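Local structure of phosphosugar isomerase (Escherichia coli O6:H1, 5UQI) at residues A[34-37]-A[38-42]; A[10-13]-A[14-18]; A[176-179]-A[180-184]. The protein probably interconverts arabinose 5-phosphate and ribulose 5-phosphate, as an arabinose-5-phosphate isomerase of the SIS family, and is bound here to arabinose 5-phosphate. All coordinates share one frame; numbering follows the deposited sequence.

Contact 1: residues A[34-37]-A[38-42]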
# COMPACT_ATOMS: atom_id res chain seq x y z
N ASN A 34 1.33 11.80 10.17
CA ASN A 34 1.98 12.53 9.08
C ASN A 34 1.50 12.00 7.72
O ASN A 34 1.28 12.80 6.81
CB ASN A 34 3.49 12.38 9.15
CG ASN A 34 4.09 13.29 10.16
OD1 ASN A 34 3.47 14.29 10.57
ND2 ASN A 34 5.26 12.96 10.59
N LEU A 35 1.26 10.68 7.64
CA LEU A 35 0.76 10.11 6.36
C LEU A 35 -0.59 10.74 5.98
O LEU A 35 -0.80 11.20 4.83
CB LEU A 35 0.70 8.58 6.48
CG LEU A 35 0.03 7.87 5.27
CD1 LEU A 35 0.88 8.10 4.00
CD2 LEU A 35 -0.09 6.40 5.57
N ILE A 36 -1.49 10.81 6.97
CA ILE A 36 -2.80 11.40 6.73
C ILE A 36 -2.68 12.85 6.28
O ILE A 36 -3.34 13.28 5.33
CB ILE A 36 -3.74 11.26 7.97
CG1 ILE A 36 -4.17 9.80 8.18
CG2 ILE A 36 -4.96 12.19 7.84
CD1 ILE A 36 -5.11 9.26 7.13
N LYS A 37 -1.88 13.65 6.98
CA LYS A 37 -1.68 15.05 6.61
C LYS A 37 -1.13 15.27 5.23
O LYS A 37 -1.62 16.12 4.52
CB LYS A 37 -0.79 15.72 7.66
CG LYS A 37 -1.46 15.70 9.03
CD LYS A 37 -0.56 16.30 10.09
CE LYS A 37 -1.16 16.09 11.47
NZ LYS A 37 -0.19 16.58 12.49
N VAL A 38 -0.13 14.48 4.82
CA VAL A 38 0.45 14.57 3.46
C VAL A 38 -0.64 14.24 2.45
O VAL A 38 -0.81 14.97 1.48
CB VAL A 38 1.63 13.62 3.22
CG1 VAL A 38 2.03 13.60 1.75
CG2 VAL A 38 2.84 14.00 4.09
N LEU A 39 -1.36 13.14 2.69
CA LEU A 39 -2.46 12.79 1.76
C LEU A 39 -3.57 13.83 1.66
O LEU A 39 -4.09 14.10 0.58
CB LEU A 39 -3.00 11.37 1.98
CG LEU A 39 -1.89 10.31 1.80
CD1 LEU A 39 -2.41 8.95 2.29
CD2 LEU A 39 -1.42 10.14 0.32
N GLN A 40 -3.88 14.48 2.80
CA GLN A 40 -4.90 15.53 2.78
C GLN A 40 -4.49 16.75 1.97
O GLN A 40 -5.35 17.49 1.48
CB GLN A 40 -5.17 15.96 4.23
CG GLN A 40 -6.06 14.95 4.96
CD GLN A 40 -6.39 15.40 6.38
OE1 GLN A 40 -5.53 15.90 7.09
NE2 GLN A 40 -7.61 15.14 6.80
N SER A 41 -3.17 16.96 1.88
CA SER A 41 -2.57 18.09 1.20
C SER A 41 -2.51 17.87 -0.29
O SER A 41 -2.31 18.84 -1.06
CB SER A 41 -1.17 18.39 1.76
OG SER A 41 -0.15 17.53 1.22
N CYS A 42 -2.71 16.62 -0.74
CA CYS A 42 -2.53 16.30 -2.17
C CYS A 42 -3.53 17.07 -3.02
O CYS A 42 -4.74 16.95 -2.80
CB CYS A 42 -2.63 14.79 -2.35
SG CYS A 42 -2.45 14.26 -4.07

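Contact 2: residues A[10-13]-A[14-18]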
# COMPACT_ATOMS: atom_id res chain seq x y z
N ILE A 10 -6.44 -25.26 6.95
CA ILE A 10 -6.89 -23.93 6.40
C ILE A 10 -6.95 -22.86 7.49
O ILE A 10 -6.45 -21.73 7.31
CB ILE A 10 -8.24 -24.10 5.71
CG1 ILE A 10 -8.03 -24.96 4.47
CG2 ILE A 10 -8.89 -22.76 5.39
CD1 ILE A 10 -9.32 -25.62 4.02
N LYS A 11 -7.53 -23.19 8.64
CA LYS A 11 -7.60 -22.22 9.73
C LYS A 11 -6.21 -21.84 10.26
O LYS A 11 -6.06 -20.71 10.71
CB LYS A 11 -8.50 -22.73 10.88
CG LYS A 11 -9.95 -22.78 10.47
CD LYS A 11 -10.82 -23.30 11.63
CE LYS A 11 -12.27 -23.20 11.20
NZ LYS A 11 -13.13 -23.36 12.41
N HIS A 12 -5.22 -22.75 10.18
CA HIS A 12 -3.84 -22.47 10.62
C HIS A 12 -3.31 -21.28 9.77
O HIS A 12 -2.77 -20.31 10.30
CB HIS A 12 -2.94 -23.73 10.47
CG HIS A 12 -1.46 -23.44 10.50
ND1 HIS A 12 -0.78 -23.14 11.66
CD2 HIS A 12 -0.54 -23.36 9.50
CE1 HIS A 12 0.49 -22.91 11.39
NE2 HIS A 12 0.67 -23.04 10.08
N PHE A 13 -3.52 -21.36 8.45
CA PHE A 13 -2.95 -20.31 7.61
C PHE A 13 -3.69 -19.00 7.85
O PHE A 13 -3.08 -17.93 7.85
CB PHE A 13 -3.00 -20.73 6.15
CG PHE A 13 -2.07 -21.87 5.80
CD1 PHE A 13 -0.69 -21.78 5.99
CD2 PHE A 13 -2.57 -23.05 5.27
CE1 PHE A 13 0.18 -22.86 5.67
CE2 PHE A 13 -1.71 -24.11 4.91
CZ PHE A 13 -0.34 -24.03 5.13
N MET A 14 -5.02 -19.07 7.97
CA MET A 14 -5.82 -17.89 8.28
C MET A 14 -5.40 -17.24 9.57
O MET A 14 -5.28 -16.03 9.66
CB MET A 14 -7.35 -18.20 8.32
CG MET A 14 -7.88 -18.77 7.02
SD MET A 14 -9.68 -18.88 7.18
CE MET A 14 -10.24 -17.19 7.32
N HIS A 15 -5.13 -18.10 10.57
CA HIS A 15 -4.71 -17.58 11.85
C HIS A 15 -3.34 -16.87 11.78
O HIS A 15 -3.18 -15.83 12.45
CB HIS A 15 -4.67 -18.76 12.85
CG HIS A 15 -4.12 -18.38 14.19
ND1 HIS A 15 -4.83 -17.63 15.10
CD2 HIS A 15 -2.93 -18.66 14.76
CE1 HIS A 15 -4.08 -17.44 16.18
NE2 HIS A 15 -2.94 -18.07 16.00
N ASN A 16 -2.41 -17.40 10.95
CA ASN A 16 -1.11 -16.73 10.78
C ASN A 16 -1.36 -15.31 10.25
O ASN A 16 -0.71 -14.34 10.69
CB ASN A 16 -0.21 -17.49 9.80
CG ASN A 16 0.39 -18.73 10.42
OD1 ASN A 16 0.25 -18.92 11.64
ND2 ASN A 16 1.06 -19.56 9.63
N GLU A 17 -2.27 -15.18 9.29
CA GLU A 17 -2.55 -13.82 8.74
C GLU A 17 -3.21 -12.90 9.75
O GLU A 17 -2.86 -11.71 9.89
CB GLU A 17 -3.39 -13.87 7.42
CG GLU A 17 -2.66 -14.60 6.33
CD GLU A 17 -3.17 -14.25 4.95
OE1 GLU A 17 -3.98 -13.30 4.83
OE2 GLU A 17 -2.77 -14.96 4.02
N LEU A 18 -4.10 -13.48 10.54
CA LEU A 18 -4.75 -12.75 11.61
C LEU A 18 -3.68 -12.21 12.58
O LEU A 18 -3.77 -11.05 12.96
CB LEU A 18 -5.73 -13.69 12.33
CG LEU A 18 -6.57 -13.10 13.50
CD1 LEU A 18 -7.75 -12.31 12.97
CD2 LEU A 18 -7.09 -14.21 14.42

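Contact 3: residues A[176-179]-A[180-184]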
# COMPACT_ATOMS: atom_id res chain seq x y z
N LYS A 176 -12.82 13.96 5.33
CA LYS A 176 -13.26 14.90 4.34
C LYS A 176 -14.78 14.95 4.20
O LYS A 176 -15.26 15.65 3.31
CB LYS A 176 -12.58 14.60 2.98
CG LYS A 176 -13.12 13.40 2.22
CD LYS A 176 -12.16 13.01 1.10
CE LYS A 176 -11.95 14.13 0.08
NZ LYS A 176 -10.64 13.89 -0.63
N LYS A 177 -15.51 14.20 5.05
CA LYS A 177 -16.99 14.20 5.05
C LYS A 177 -17.56 13.65 3.73
O LYS A 177 -18.56 14.14 3.16
CB LYS A 177 -17.55 15.65 5.31
CG LYS A 177 -16.96 16.35 6.52
CD LYS A 177 -17.76 16.16 7.80
CE LYS A 177 -17.35 17.18 8.89
NZ LYS A 177 -16.08 16.84 9.59
N PHE A 178 -16.91 12.62 3.20
CA PHE A 178 -17.45 11.94 2.07
C PHE A 178 -18.81 11.30 2.40
O PHE A 178 -18.96 10.70 3.44
CB PHE A 178 -16.42 10.86 1.66
CG PHE A 178 -16.74 10.20 0.37
CD1 PHE A 178 -16.46 10.87 -0.84
CD2 PHE A 178 -17.25 8.92 0.36
CE1 PHE A 178 -16.73 10.24 -2.08
CE2 PHE A 178 -17.51 8.28 -0.91
CZ PHE A 178 -17.28 8.95 -2.08
N THR A 179 -19.80 11.49 1.51
CA THR A 179 -21.19 11.12 1.79
C THR A 179 -21.69 9.87 1.09
O THR A 179 -21.11 9.42 0.05
CB THR A 179 -22.09 12.28 1.33
OG1 THR A 179 -22.01 12.43 -0.09
CG2 THR A 179 -21.62 13.59 1.93
N ARG A 180 -22.79 9.29 1.56
CA ARG A 180 -23.53 8.26 0.81
C ARG A 180 -23.86 8.74 -0.62
O ARG A 180 -23.85 7.93 -1.53
CB ARG A 180 -24.83 7.86 1.55
CG ARG A 180 -25.64 6.74 0.82
CD ARG A 180 -27.09 6.51 1.31
NE ARG A 180 -27.18 6.18 2.74
CZ ARG A 180 -26.90 4.98 3.28
NH1 ARG A 180 -26.51 3.95 2.51
NH2 ARG A 180 -27.04 4.79 4.61
N ALA A 181 -24.22 10.02 -0.79
CA ALA A 181 -24.63 10.51 -2.09
C ALA A 181 -23.38 10.52 -3.00
O ALA A 181 -23.53 10.12 -4.16
CB ALA A 181 -25.28 11.89 -1.98
N ASP A 182 -22.22 10.90 -2.46
CA ASP A 182 -20.94 10.81 -3.25
C ASP A 182 -20.63 9.34 -3.61
O ASP A 182 -20.22 9.02 -4.78
CB ASP A 182 -19.78 11.33 -2.41
CG ASP A 182 -19.88 12.79 -2.08
OD1 ASP A 182 -20.55 13.55 -2.84
OD2 ASP A 182 -19.25 13.19 -1.04
N PHE A 183 -20.78 8.45 -2.64
CA PHE A 183 -20.59 7.03 -2.92
C PHE A 183 -21.51 6.54 -4.03
O PHE A 183 -21.04 5.88 -4.96
CB PHE A 183 -20.72 6.20 -1.63
CG PHE A 183 -20.29 4.79 -1.78
CD1 PHE A 183 -21.17 3.84 -2.23
CD2 PHE A 183 -18.97 4.43 -1.49
CE1 PHE A 183 -20.75 2.52 -2.39
CE2 PHE A 183 -18.56 3.11 -1.63
CZ PHE A 183 -19.46 2.16 -2.09
N GLY A 184 -22.79 6.95 -4.03
CA GLY A 184 -23.73 6.53 -5.08
C GLY A 184 -23.32 7.04 -6.46
O GLY A 184 -23.61 6.38 -7.45
O HOH W 1 -22.70 14.59 -1.44

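Contact 1: residues A[34-37]-A[38-42]
Gln40 leans back along the helix against Ile36, one turn earlier, where its CD and OE1 touch Ile36 CG2, with CG and NE2 a little farther off. Gln40 CB starts over the backbone, 3.4 Å from Ile36 O. CG is anti to the carbonyl carbon of its own residue (chi1 -78°), which carries the chain back over the preceding turn and sets Gln40 CG 3.2 Å from Ile36 O. From there the chain runs extended, and Gln40 CD reaches Ile36 CG2 at 3.8 Å, with OE1 equally near that methyl. The two side chains cross at a slant, and the amide meets Ile36 through the CG2 branch. Beneath them Gln40 N donates to Ile36 O at 2.9 Å, one of the successive i to i+4 bonds of helix 32-41.

This helix packs against the parallel sheet of the SIS domain, an alpha-beta-alpha sandwich, and its buried side is made by Leu35 and Leu39. They lie side by side and point the same way, with Leu35 CD1 3.8 Å from Leu39 CD1. Leu35 also rests on Ile121, Phe123, Leu137 and Val139, and Leu39 on Ile121 and Ile95; Ile36 and Gln40 instead touch Leu172 and Leu175 of helix 156-175.

Toward the C-terminal end the bonding weakens: Leu39 N to Leu35 O is nearly straight at the hydrogen (171°), whereas Ser41 N reaches Lys37 O only weakly, at 3.2 Å and 132°. There the hydroxyl of Ser41 turns back on the chain, and Ser41 OG donates to Val38 O at 2.7 Å.

Contact 2: residues A[10-13]-A[14-18]
Lys11 O receives the shortest hydrogen bond of this contact, from His15 N at 2.8 Å, with the donor tilted 26° out of the carbonyl plane. His15 CB also lies close, 3.2 Å from Lys11 O. Three further i to i+4 bonds flank it: Met14 N to Ile10 O, Asn16 N to His12 O and Glu17 N to Phe13 O, this last the longest of the four at 3.2 Å.

Among the side chains, His12 and Asn16 meet across the turn. With CG anti to its own backbone N (chi1 163°), His12 swings its imidazole forward along the axis, and the Asn16 amide comes over one face of it, displaced toward the rim. Ring and amide planes stand 73° apart, so the two groups are far from a flat stack. The nearest approach is His12 NE2 to Asn16 ND2 at 3.5 Å; ND2 is hydrogen-bonded to Ala147 O, which helps to fix the amide. CD2 of the same imidazole lies over a face of the Phe13 ring, again toward its rim.

On another side of the helix, Met14 CG passes 3.3 Å from Ile10 O, and the sulfur Met14 SD then meets Ile10 CG2 more loosely at 4.3 Å. Glu17, whose OE1 is hydrogen-bonded to Thr159 OG1, ties the helix to helix 156-175. The unbroken i to i+4 pattern is that of a regular alpha-helix, here the long N-terminal helix 3-25 of an SIS-family protein.

Contact 3: residues A[176-179]-A[180-184]
Thr179 and Asp182 clasp one another in a capping box at the start of helix 180-186. Thr179, the N-cap, accepts Asp182 N on its OG1 at 2.8 Å, while Asp182 OD2 accepts Thr179 N at 3.1 Å. The second bond is nearly straight at the hydrogen but meets OD2 from above the carboxylate plane, 43° out of it. A chi1 of 66° tucks OG1 between the backbone N and the carbonyl carbon of Thr179, where it faces the first turn. OG1 thereby serves the Asp182 N-H, which in the first turn has no i-4 acceptor within its own helix, and the carboxylate near the helix start probably gains from its dipole. Phe183 N then makes the first regular helix bond, to Thr179 O at 2.9 Å.

The tight part continues in Phe178, just ahead of the cap. Asp182 CB sits over one face of its ring, 3.6 Å from the centroid and 28° off the normal, a CH-pi contact offset toward the rim. Phe178 CE2 also touches Phe183 CB at 3.9 Å and comes to the edge of the Phe183 ring, close to its plane.

On the solvent side of the box a water bridges Thr179 OG1 and Asp182 OD1, donating to the latter. The loose part is Arg180: its exposed side chain approaches Thr179 only with its CB, and the rest leads away.

Before the cap, Lys177, with a positive phi, closes helix 156-175 in a Schellman motif, and Lys176 NZ is hydrogen-bonded to Gly69 O. The contact thus forms the exposed connection between helix 156-175 and helix 180-186, where Phe183 stacks on His187, outside the parallel sheet.

The three contacts follow one another along the chain in the order 2, 1, 3. Contacts 1 and 2 lie on successive helices, 32-41 and 3-25, yet on opposite sides of the chain's centre, with their centres 33 Å apart. Contact 3 is the closer neighbour of contact 1: centres are 19 Å apart and nearest atoms about 6 Å, without touching. Helix 156-175 connects all three, since it meets contact 1 through Leu172 and Leu175, contact 2 through Thr159, and runs directly into contact 3. Toward the sugar phosphate, the side chain of Glu17 in contact 2 is about 12 Å from the bound arabinose 5-phosphate.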